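Side-chain contacts in multidrug resistance protein (Vibrio cholerae, PDB 1YC9), which probably serves as the outer membrane channel of a multidrug efflux system, letting toxic compounds leave the bacterial cell: residues P47-C50 and M51-R55; K117-A120 and A121-A125; S127-A130 and A131-E135; E270-A273 and Q274-G277; Y338-A341 and V342-N346. The protein carries 1 engineered substitution. All coordinates share one frame; numbering follows the deposited sequence.

Contact 1: P47-C50 and M51-R55. Engineered in segment 47-50: Cys50 (natural residue Glu). With HG (mercury (II) ion), chain C.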
loop_
_atom_site.group_PDB
_atom_site.type_symbol
_atom_site.label_atom_id
_atom_site.label_comp_id
_atom_site.label_asym_id
_atom_site.label_seq_id
_atom_site.Cartn_x
_atom_site.Cartn_y
_atom_site.Cartn_z
ATOM N N PRO A 47 20.149 2.378 2.689
ATOM C CA PRO A 47 19.097 1.659 3.418
ATOM C C PRO A 47 18.259 0.674 2.583
ATOM O O PRO A 47 17.965 -0.394 3.068
ATOM C CB PRO A 47 18.241 2.794 3.999
ATOM C CG PRO A 47 19.224 3.935 4.142
ATOM C CD PRO A 47 20.066 3.841 2.897
ATOM N N SER A 48 17.902 1.029 1.365
ATOM C CA SER A 48 17.140 0.127 0.519
ATOM C C SER A 48 17.929 -1.125 0.192
ATOM O O SER A 48 17.387 -2.218 0.155
ATOM C CB SER A 48 16.694 0.824 -0.758
ATOM O OG SER A 48 15.552 1.613 -0.510
ATOM N N LEU A 49 19.220 -0.941 -0.034
ATOM C CA LEU A 49 20.127 -2.055 -0.221
ATOM C C LEU A 49 20.123 -2.956 1.005
ATOM O O LEU A 49 19.909 -4.146 0.903
ATOM C CB LEU A 49 21.549 -1.569 -0.477
ATOM C CG LEU A 49 22.548 -2.719 -0.521
ATOM C CD1 LEU A 49 22.329 -3.555 -1.753
ATOM C CD2 LEU A 49 23.977 -2.281 -0.407
ATOM N N CYS A 50 20.377 -2.368 2.162
ATOM C CA CYS A 50 20.507 -3.141 3.378
ATOM C C CYS A 50 19.243 -3.897 3.741
ATOM O O CYS A 50 19.325 -5.010 4.221
ATOM C CB CYS A 50 21.024 -2.296 4.543
ATOM S SG CYS A 50 22.617 -1.512 4.218
ATOM N N MET A 51 18.080 -3.301 3.492
ATOM C CA MET A 51 16.827 -3.949 3.805
ATOM C C MET A 51 16.672 -5.168 2.902
ATOM O O MET A 51 16.207 -6.198 3.330
ATOM C CB MET A 51 15.662 -3.016 3.567
ATOM C CG MET A 51 15.538 -1.936 4.627
ATOM S SD MET A 51 14.149 -0.844 4.406
ATOM C CE MET A 51 12.864 -2.021 4.026
ATOM N N ALA A 52 17.015 -5.013 1.628
ATOM C CA ALA A 52 16.959 -6.120 0.697
ATOM C C ALA A 52 17.895 -7.297 1.105
ATOM O O ALA A 52 17.467 -8.465 1.052
ATOM C CB ALA A 52 17.293 -5.632 -0.729
ATOM N N MET A 53 19.131 -6.986 1.481
ATOM C CA MET A 53 20.120 -7.934 2.002
ATOM C C MET A 53 19.538 -8.673 3.211
ATOM O O MET A 53 19.634 -9.879 3.347
ATOM C CB MET A 53 21.413 -7.203 2.455
ATOM C CG MET A 53 22.239 -6.561 1.306
ATOM S SD MET A 53 23.879 -5.886 1.658
ATOM C CE MET A 53 23.668 -4.508 2.811
ATOM N N ALA A 54 18.930 -7.901 4.102
ATOM C CA ALA A 54 18.364 -8.421 5.349
ATOM C C ALA A 54 17.208 -9.375 5.105
ATOM O O ALA A 54 17.131 -10.440 5.724
ATOM C CB ALA A 54 17.929 -7.284 6.244
ATOM N N ARG A 55 16.337 -9.008 4.171
ATOM C CA ARG A 55 15.206 -9.848 3.797
ATOM C C ARG A 55 15.624 -11.157 3.129
ATOM O O ARG A 55 14.909 -12.156 3.216
ATOM C CB ARG A 55 14.240 -9.077 2.896
ATOM C CG ARG A 55 13.533 -7.923 3.591
HETATM HG HG HG C . 24.189 -3.332 4.317
#
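Met51 and Pro47 meet one turn apart at the start of helix 47-67, one of the helices of the long alpha-helical barrel typical of outer membrane factors. Four consecutive i to i+4 bonds of 2.9 to 3.2 Å satisfy the backbone here: Met51 N donates to Pro47 O, Ala52 N to Ser48 O, Met53 N to Leu49 O and Ala54 N to Cys50 O. The Met53 N to Leu49 O bond, 3.0 Å long, is the straightest of the four, its N-H...O angle being 170°. Nearer the helix start, Leu49 N makes a weak hydrogen bond to Ser46 OG. Met51 CG also lies 3.3 Å from Pro47 O. That methylene is set beside the backbone N of Met51 (chi1 -74°), and the chain beyond it bends away at SD. Ser48 and Ala52 face Ile143 and Ala139 of helix 117-183, while Pro47, Cys50 and Met51 pack on Ala343 of the second subunit. Cys50 is an engineered residue and carries a mercury ion. The methyl end of Met53, deposited in two conformers, overlaps the ion closely enough that its position in the given copy is doubtful. The metal bond itself is plain: Cys50 SG to mercury, 2.4 Å.

Contact 2: K117-A120 and A121-A125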
loop_
_atom_site.group_PDB
_atom_site.type_symbol
_atom_site.label_atom_id
_atom_site.label_comp_id
_atom_site.label_asym_id
_atom_site.label_seq_id
_atom_site.Cartn_x
_atom_site.Cartn_y
_atom_site.Cartn_z
ATOM N N LYS A 117 5.778 -35.726 4.394
ATOM C CA LYS A 117 5.347 -34.447 4.963
ATOM C C LYS A 117 6.504 -33.502 5.250
ATOM O O LYS A 117 6.448 -32.308 4.929
ATOM C CB LYS A 117 4.599 -34.732 6.256
ATOM C CG LYS A 117 3.909 -33.606 6.813
ATOM C CD LYS A 117 3.066 -34.046 7.995
ATOM C CE LYS A 117 3.860 -34.378 9.220
ATOM N NZ LYS A 117 2.936 -34.870 10.234
ATOM N N ASN A 118 7.521 -34.024 5.933
ATOM C CA ASN A 118 8.604 -33.161 6.390
ATOM C C ASN A 118 9.506 -32.792 5.216
ATOM O O ASN A 118 9.961 -31.672 5.091
ATOM C CB ASN A 118 9.395 -33.825 7.522
ATOM C CG ASN A 118 8.572 -34.054 8.766
ATOM O OD1 ASN A 118 7.498 -33.480 8.903
ATOM N ND2 ASN A 118 9.106 -34.846 9.719
ATOM N N ARG A 119 9.754 -33.730 4.326
ATOM C CA ARG A 119 10.447 -33.376 3.132
ATOM C C ARG A 119 9.711 -32.255 2.388
ATOM O O ARG A 119 10.319 -31.315 1.913
ATOM C CB ARG A 119 10.571 -34.587 2.225
ATOM C CG ARG A 119 11.376 -34.249 0.998
ATOM C CD ARG A 119 11.690 -35.465 0.156
ATOM N NE ARG A 119 10.456 -36.001 -0.387
ATOM C CZ ARG A 119 10.396 -37.033 -1.216
ATOM N NH1 ARG A 119 11.505 -37.631 -1.612
ATOM N NH2 ARG A 119 9.220 -37.458 -1.652
ATOM N N ALA A 120 8.365 -32.340 2.277
ATOM C CA ALA A 120 7.632 -31.319 1.566
ATOM C C ALA A 120 7.775 -29.970 2.237
ATOM O O ALA A 120 7.817 -28.925 1.586
ATOM C CB ALA A 120 6.090 -31.717 1.479
ATOM N N ALA A 121 7.896 -29.994 3.543
ATOM C CA ALA A 121 8.089 -28.775 4.326
ATOM C C ALA A 121 9.403 -28.137 3.957
ATOM O O ALA A 121 9.483 -26.922 3.751
ATOM C CB ALA A 121 8.042 -29.071 5.777
ATOM N N VAL A 122 10.430 -28.964 3.809
ATOM C CA VAL A 122 11.715 -28.397 3.424
ATOM C C VAL A 122 11.719 -27.923 1.989
ATOM O O VAL A 122 12.233 -26.853 1.734
ATOM C CB VAL A 122 12.868 -29.367 3.712
ATOM C CG1 VAL A 122 14.190 -28.793 3.250
ATOM C CG2 VAL A 122 12.850 -29.685 5.144
ATOM N N VAL A 123 11.086 -28.643 1.074
ATOM C CA VAL A 123 10.940 -28.156 -0.287
ATOM C C VAL A 123 10.200 -26.817 -0.402
ATOM O O VAL A 123 10.594 -25.938 -1.160
ATOM C CB VAL A 123 10.271 -29.183 -1.199
ATOM C CG1 VAL A 123 10.069 -28.599 -2.567
ATOM C CG2 VAL A 123 11.172 -30.432 -1.292
ATOM N N ALA A 124 9.175 -26.667 0.418
ATOM C CA ALA A 124 8.440 -25.429 0.493
ATOM C C ALA A 124 9.333 -24.311 0.984
ATOM O O ALA A 124 9.369 -23.256 0.391
ATOM C CB ALA A 124 7.223 -25.595 1.408
ATOM N N ALA A 125 10.123 -24.590 2.016
ATOM C CA ALA A 125 10.991 -23.563 2.578
ATOM C C ALA A 125 12.148 -23.161 1.610
ATOM O O ALA A 125 12.540 -21.989 1.536
ATOM C CB ALA A 125 11.572 -24.055 3.886
#
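Arg119 and Val123 run up the same flank of the first turns of helix 117-183, but their side chains barely meet: Arg119 CG and Val123 CG2 are 4.5 Å apart. A chi1 of -176° sends the arginine CG outward from the helix and leaves its outer chain well clear of the valine. The closer packing is of branches against backbone oxygens. Val122 and Val123 share one rotamer, chi1 177° in both, which sets CG2 beside the residue's own N and turned back toward the preceding turn. Val122 CG2 therefore rests 3.5 Å from Asn118 O, and Val123 CG2 comes to 3.4 Å from Arg119 O, each methyl beside a carbonyl that already accepts the N-H of the same valine. Ala124 repeats the pattern with a bare CB, 3.4 Å from Ala120 O, whereas Ala121 CB lies 3.3 Å from Asn118 O, the acceptor of the next residue's N-H. The polar ends at the start of the helix turn to other partners: Lys117 NZ forms a salt bridge with Asp286, Asn118 ND2 bonds to Asp111, and Asp113 accepts the N-H groups of Asn118 and Arg119. These carboxylates tie the helix end to the strands 98-111 and 286-298 and to the turn leading out of the first. Farther along, Ala120 and Val123 pack on Gln274 of helix 260-281, and Ala125 meets Phe62 and Ala66 of helix 47-67, so the segment sits between two helices just where barrel strands give way to helix.

Contact 3: S127-A130 and A131-E135; sequences SELA and AAEAE
Glu133 folds back over Leu129 on helix 117-183, a long helix of the helical barrel found in outer membrane efflux proteins. Its CB starts in the notch between two carbonyls, 3.6 Å from both Ala130 O and Leu129 O. CG, placed beside the residue's own N by chi1 of -72°, moves in to 3.3 Å from Leu129 O, the oxygen that also takes the Glu133 N-H at 2.8 Å. From there the chain is extended, and CD is already 3.9 Å from the same oxygen. The carboxylate then parts its two atoms: OE1 lies over the backbone at Ala130 CA, while OE2 touches the leucine side chain. These are van der Waals approaches between a charged group and carbon. The leucine itself packs on Ala59 and Gln60 of helix 47-67, and the Glu133 side chain touches Leu56 of the same helix. The other two acids turn to helix 260-281, where Arg268 forms salt bridges with Glu128 and Glu135, which would offset the like charges of the two carboxylates. At the tip of Glu133, OE2 stops 3.9 Å from Leu129 CG and 4.2 Å from its CD2.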
loop_
_atom_site.group_PDB
_atom_site.type_symbol
_atom_site.label_atom_id
_atom_site.label_comp_id
_atom_site.label_asym_id
_atom_site.label_seq_id
_atom_site.Cartn_x
_atom_site.Cartn_y
_atom_site.Cartn_z
ATOM N N SER A 127 11.919 -23.420 -1.640
ATOM C CA SER A 127 11.251 -22.733 -2.715
ATOM C C SER A 127 11.030 -21.295 -2.322
ATOM O O SER A 127 11.179 -20.412 -3.157
ATOM C CB SER A 127 9.926 -23.427 -3.068
ATOM O OG SER A 127 10.184 -24.718 -3.531
ATOM N N GLU A 128 10.682 -21.044 -1.062
ATOM C CA GLU A 128 10.582 -19.680 -0.567
ATOM C C GLU A 128 11.904 -18.978 -0.596
ATOM O O GLU A 128 12.006 -17.791 -0.904
ATOM C CB GLU A 128 10.022 -19.603 0.871
ATOM C CG GLU A 128 8.544 -19.989 0.868
ATOM C CD GLU A 128 7.594 -18.936 0.280
ATOM O OE1 GLU A 128 8.056 -17.802 -0.123
ATOM O OE2 GLU A 128 6.353 -19.268 0.223
ATOM N N LEU A 129 12.938 -19.722 -0.293
ATOM C CA LEU A 129 14.266 -19.103 -0.372
ATOM C C LEU A 129 14.602 -18.735 -1.817
ATOM O O LEU A 129 15.156 -17.684 -2.093
ATOM C CB LEU A 129 15.310 -20.035 0.231
ATOM C CG LEU A 129 16.768 -19.569 0.087
ATOM C CD1 LEU A 129 16.944 -18.199 0.721
ATOM C CD2 LEU A 129 17.718 -20.582 0.714
ATOM N N ALA A 130 14.299 -19.611 -2.752
ATOM C CA ALA A 130 14.539 -19.294 -4.158
ATOM C C ALA A 130 13.746 -18.083 -4.597
ATOM O O ALA A 130 14.215 -17.254 -5.379
ATOM C CB ALA A 130 14.245 -20.516 -5.098
ATOM N N ALA A 131 12.534 -17.949 -4.071
ATOM C CA ALA A 131 11.752 -16.770 -4.348
ATOM C C ALA A 131 12.406 -15.537 -3.725
ATOM O O ALA A 131 12.459 -14.473 -4.374
ATOM C CB ALA A 131 10.309 -16.947 -3.871
ATOM N N ALA A 132 12.910 -15.689 -2.505
ATOM C CA ALA A 132 13.626 -14.594 -1.844
ATOM C C ALA A 132 14.906 -14.156 -2.585
ATOM O O ALA A 132 15.270 -12.950 -2.649
ATOM C CB ALA A 132 13.915 -14.936 -0.450
ATOM N N GLU A 133 15.570 -15.134 -3.168
ATOM C CA GLU A 133 16.766 -14.850 -3.976
ATOM C C GLU A 133 16.385 -14.000 -5.195
ATOM O O GLU A 133 17.023 -12.991 -5.492
ATOM C CB GLU A 133 17.456 -16.145 -4.366
ATOM C CG GLU A 133 18.157 -16.815 -3.219
ATOM C CD GLU A 133 18.705 -18.200 -3.539
ATOM O OE1 GLU A 133 18.407 -18.704 -4.632
ATOM O OE2 GLU A 133 19.411 -18.769 -2.671
ATOM N N ALA A 134 15.298 -14.386 -5.869
ATOM C CA ALA A 134 14.772 -13.649 -7.003
ATOM C C ALA A 134 14.331 -12.260 -6.572
ATOM O O ALA A 134 14.562 -11.280 -7.286
ATOM C CB ALA A 134 13.603 -14.407 -7.639
ATOM N N GLU A 135 13.713 -12.146 -5.402
ATOM C CA GLU A 135 13.274 -10.844 -4.954
ATOM C C GLU A 135 14.459 -9.924 -4.635
ATOM O O GLU A 135 14.353 -8.725 -4.838
ATOM C CB GLU A 135 12.323 -10.961 -3.778
ATOM C CG GLU A 135 10.995 -11.532 -4.243
ATOM C CD GLU A 135 9.980 -11.653 -3.140
ATOM O OE1 GLU A 135 10.379 -11.744 -1.970
ATOM O OE2 GLU A 135 8.757 -11.663 -3.454
#

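Contact 4: E270-A273 and Q274-G277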
loop_
_atom_site.group_PDB
_atom_site.type_symbol
_atom_site.label_atom_id
_atom_site.label_comp_id
_atom_site.label_asym_id
_atom_site.label_seq_id
_atom_site.Cartn_x
_atom_site.Cartn_y
_atom_site.Cartn_z
ATOM N N GLU A 270 5.119 -23.190 -6.326
ATOM C CA GLU A 270 5.709 -24.455 -5.896
ATOM C C GLU A 270 5.643 -24.724 -4.383
ATOM O O GLU A 270 5.300 -25.817 -3.981
ATOM C CB GLU A 270 7.173 -24.567 -6.365
ATOM C CG GLU A 270 7.737 -25.970 -6.130
ATOM C CD GLU A 270 6.850 -27.052 -6.709
ATOM O OE1 GLU A 270 6.602 -26.944 -7.925
ATOM O OE2 GLU A 270 6.376 -27.964 -5.952
ATOM N N ALA A 271 5.978 -23.720 -3.575
ATOM C CA ALA A 271 5.954 -23.816 -2.131
ATOM C C ALA A 271 4.534 -24.132 -1.655
ATOM O O ALA A 271 4.328 -25.080 -0.878
ATOM C CB ALA A 271 6.425 -22.518 -1.533
ATOM N N ALA A 272 3.568 -23.409 -2.229
ATOM C CA ALA A 272 2.129 -23.665 -1.940
ATOM C C ALA A 272 1.676 -25.065 -2.307
ATOM O O ALA A 272 0.922 -25.670 -1.564
ATOM C CB ALA A 272 1.231 -22.600 -2.602
ATOM N N ALA A 273 2.112 -25.590 -3.454
ATOM C CA ALA A 273 1.816 -26.929 -3.877
ATOM C C ALA A 273 2.308 -27.935 -2.850
ATOM O O ALA A 273 1.622 -28.871 -2.500
ATOM C CB ALA A 273 2.472 -27.211 -5.280
ATOM N N GLN A 274 3.528 -27.736 -2.362
ATOM C CA GLN A 274 4.126 -28.603 -1.349
ATOM C C GLN A 274 3.306 -28.560 -0.061
ATOM O O GLN A 274 3.163 -29.582 0.617
ATOM C CB GLN A 274 5.554 -28.150 -1.012
ATOM C CG GLN A 274 6.633 -28.379 -2.146
ATOM C CD GLN A 274 6.713 -29.812 -2.618
ATOM O OE1 GLN A 274 6.797 -30.082 -3.809
ATOM N NE2 GLN A 274 6.716 -30.722 -1.696
ATOM N N GLN A 275 2.825 -27.371 0.295
ATOM C CA GLN A 275 1.991 -27.200 1.480
ATOM C C GLN A 275 0.642 -27.951 1.364
ATOM O O GLN A 275 0.089 -28.383 2.385
ATOM C CB GLN A 275 1.824 -25.725 1.841
ATOM C CG GLN A 275 3.138 -25.088 2.224
ATOM C CD GLN A 275 3.147 -23.573 2.296
ATOM O OE1 GLN A 275 4.071 -23.005 2.896
ATOM N NE2 GLN A 275 2.198 -22.914 1.657
ATOM N N VAL A 276 0.137 -28.119 0.154
ATOM C CA VAL A 276 -1.034 -28.937 -0.090
ATOM C C VAL A 276 -0.647 -30.363 0.243
ATOM O O VAL A 276 -1.412 -31.099 0.883
ATOM C CB VAL A 276 -1.592 -28.798 -1.545
ATOM C CG1 VAL A 276 -2.641 -29.831 -1.837
ATOM C CG2 VAL A 276 -2.118 -27.422 -1.783
ATOM N N GLY A 277 0.553 -30.786 -0.204
ATOM C CA GLY A 277 1.012 -32.096 0.151
ATOM C C GLY A 277 1.135 -32.341 1.647
ATOM O O GLY A 277 0.805 -33.419 2.104
#
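Gln274 lies back across Glu270 on helix 260-281, part of the helical barrel of an outer membrane factor. The tight part is close to the backbone: Gln274 CB is 3.3 Å from Ala271 O, and Gln274 CG, beside the residue's own N, is 3.4 Å from Glu270 O. Helix 117-183 packs on this side, Gln274 meeting Ala120 and Val123, Glu270 meeting Ser127 and the buried Ala271 meeting Glu128. Ala272 is buried against Tyr338 and Ala341 of helix 326-391. Glu270 bends at chi2 (52°) so that its carboxylate meets the end of Gln274, the two flat groups inclined by 40°; the modelled turn of that amide is doubtful, so its bonding is uncertain. The looser part is the partly exposed Gln275, which runs extended back along the preceding turn, its CG 3.3 Å from Ala271 O and its amide NE2 3.7 Å from Ala272 CA. At the far end the helical bonding forks: Val276 N gives its hydrogen to Ala272 O at 3.1 Å and, weakly, to Ala273 O at 3.1 Å, while Gly277 N reaches that same Ala273 O at 3.2 Å.

Contact 5: Y338-A341 and V342-N346; sequences YQEA and VAQYN
Tyr338 to Val342 and the three following i to i+4 pairs are joined by regular alpha-helical hydrogen bonds, the shortest Gln344 N to Glu340 O at 2.8 Å, on helix 326-391, a long helix of the outer membrane factor's helical barrel. On one flank Val342 CG2 sits over a face of the Tyr338 ring, a CH-pi contact with the methyl 3.8 Å from the centroid and 23° off the ring normal. It lies off centre, toward the hydroxyl end, with Tyr338 CZ nearest at 3.5 Å. The valine's chi1 of 165° puts CG2 beside its own N, and hence also 3.3 Å from Tyr338 O. The tyrosine packs on helix 260-281, its CD2 by Ala273 and its CB by Val276. A polar pair occupies another flank. Glu340 and Gln344 are both extended, and their carboxylate and amide planes stack within 8° of parallel, Glu340 CG lying 3.9 Å from Gln344 CD. Arg337 NH1 grips both, through a salt bridge to Glu340 OE1 and a hydrogen bond to Gln344 OE1. Met51 and Ala54 of the third subunit border this side. The helix thus has an apolar flank turned to its own chain, and a subunit-boundary flank where one guanidinium probably offsets the glutamate charge and holds both flat groups.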
loop_
_atom_site.group_PDB
_atom_site.type_symbol
_atom_site.label_atom_id
_atom_site.label_comp_id
_atom_site.label_asym_id
_atom_site.label_seq_id
_atom_site.Cartn_x
_atom_site.Cartn_y
_atom_site.Cartn_z
ATOM N N TYR A 338 -2.669 -22.480 -2.563
ATOM C CA TYR A 338 -2.101 -22.888 -3.863
ATOM C C TYR A 338 -2.764 -22.193 -5.023
ATOM O O TYR A 338 -2.119 -21.687 -5.936
ATOM C CB TYR A 338 -2.168 -24.382 -4.052
ATOM C CG TYR A 338 -1.706 -24.820 -5.391
ATOM C CD1 TYR A 338 -2.581 -25.367 -6.289
ATOM C CD2 TYR A 338 -0.367 -24.662 -5.774
ATOM C CE1 TYR A 338 -2.181 -25.759 -7.527
ATOM C CE2 TYR A 338 0.039 -25.037 -7.029
ATOM C CZ TYR A 338 -0.859 -25.596 -7.900
ATOM O OH TYR A 338 -0.462 -25.990 -9.160
ATOM N N GLN A 339 -4.092 -22.174 -4.994
ATOM C CA GLN A 339 -4.863 -21.535 -6.037
ATOM C C GLN A 339 -4.561 -20.043 -6.121
ATOM O O GLN A 339 -4.431 -19.505 -7.230
ATOM C CB GLN A 339 -6.362 -21.827 -5.799
ATOM C CG GLN A 339 -6.703 -23.265 -6.063
ATOM C CD GLN A 339 -8.162 -23.628 -5.719
ATOM O OE1 GLN A 339 -9.045 -23.567 -6.580
ATOM N NE2 GLN A 339 -8.384 -24.064 -4.520
ATOM N N GLU A 340 -4.454 -19.378 -4.974
ATOM C CA GLU A 340 -4.089 -18.010 -4.892
ATOM C C GLU A 340 -2.702 -17.790 -5.510
ATOM O O GLU A 340 -2.506 -16.858 -6.294
ATOM C CB GLU A 340 -4.045 -17.568 -3.468
ATOM C CG GLU A 340 -3.650 -16.127 -3.310
ATOM C CD GLU A 340 -3.495 -15.734 -1.884
ATOM O OE1 GLU A 340 -2.757 -16.441 -1.133
ATOM O OE2 GLU A 340 -4.094 -14.722 -1.522
ATOM N N ALA A 341 -1.763 -18.632 -5.115
ATOM C CA ALA A 341 -0.376 -18.485 -5.603
ATOM C C ALA A 341 -0.274 -18.679 -7.122
ATOM O O ALA A 341 0.509 -17.967 -7.803
ATOM C CB ALA A 341 0.537 -19.423 -4.849
ATOM N N VAL A 342 -1.064 -19.588 -7.679
ATOM C CA VAL A 342 -1.093 -19.830 -9.125
ATOM C C VAL A 342 -1.692 -18.594 -9.810
ATOM O O VAL A 342 -1.218 -18.152 -10.863
ATOM C CB VAL A 342 -1.883 -21.100 -9.475
ATOM C CG1 VAL A 342 -2.240 -21.191 -10.940
ATOM C CG2 VAL A 342 -1.151 -22.317 -9.044
ATOM N N ALA A 343 -2.733 -18.037 -9.199
ATOM C CA ALA A 343 -3.379 -16.872 -9.764
ATOM C C ALA A 343 -2.424 -15.701 -9.701
ATOM O O ALA A 343 -2.372 -14.895 -10.650
ATOM C CB ALA A 343 -4.686 -16.538 -9.013
ATOM N N GLN A 344 -1.679 -15.601 -8.596
ATOM C CA GLN A 344 -0.677 -14.572 -8.445
ATOM C C GLN A 344 0.406 -14.682 -9.530
ATOM O O GLN A 344 0.815 -13.658 -10.095
ATOM C CB GLN A 344 -0.079 -14.540 -7.057
ATOM C CG GLN A 344 -0.994 -13.914 -6.014
ATOM C CD GLN A 344 -0.511 -14.144 -4.582
ATOM O OE1 GLN A 344 0.076 -15.190 -4.286
ATOM N NE2 GLN A 344 -0.816 -13.198 -3.677
ATOM N N TYR A 345 0.835 -15.903 -9.814
ATOM C CA TYR A 345 1.813 -16.140 -10.876
ATOM C C TYR A 345 1.216 -15.663 -12.222
ATOM O O TYR A 345 1.874 -14.932 -12.990
ATOM C CB TYR A 345 2.195 -17.626 -10.924
ATOM C CG TYR A 345 2.995 -18.019 -12.131
ATOM C CD1 TYR A 345 4.370 -17.766 -12.185
ATOM C CD2 TYR A 345 2.384 -18.576 -13.247
ATOM C CE1 TYR A 345 5.107 -18.080 -13.316
ATOM C CE2 TYR A 345 3.114 -18.907 -14.379
ATOM C CZ TYR A 345 4.481 -18.671 -14.393
ATOM O OH TYR A 345 5.226 -18.992 -15.498
ATOM N N ASN A 346 -0.022 -16.081 -12.502
ATOM C CA ASN A 346 -0.695 -15.744 -13.737
ATOM C C ASN A 346 -0.813 -14.253 -13.879
ATOM O O ASN A 346 -0.516 -13.714 -14.946
ATOM C CB ASN A 346 -2.040 -16.479 -13.873
ATOM C CG ASN A 346 -1.852 -18.017 -14.194
ATOM O OD1 ASN A 346 -0.833 -18.425 -14.723
ATOM N ND2 ASN A 346 -2.860 -18.831 -13.892
#

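Contacts 2 and 3 follow one another on helix 117-183, centres 15 Å apart, and helix 260-281 with contact 4 packs against both. Contacts 2 and 4 have centres only 8 Å apart, and Val123 CG1 meets Gln274 CG at 3.5 Å. Contact 4 in turn leans on contact 5, where Ala272 CB lies 3.6 Å from Tyr338 CA. Contact 1 is remote from contact 5 in the chain, nearest atoms about 17 Å apart, yet Met51 and Ala343 meet between subunits, closing the trimer's helical barrel. A mercury ion is bound by Cys50 in contact 1, and a bound mercury lies about 4 Å from the side chain of Gln339 in contact 5.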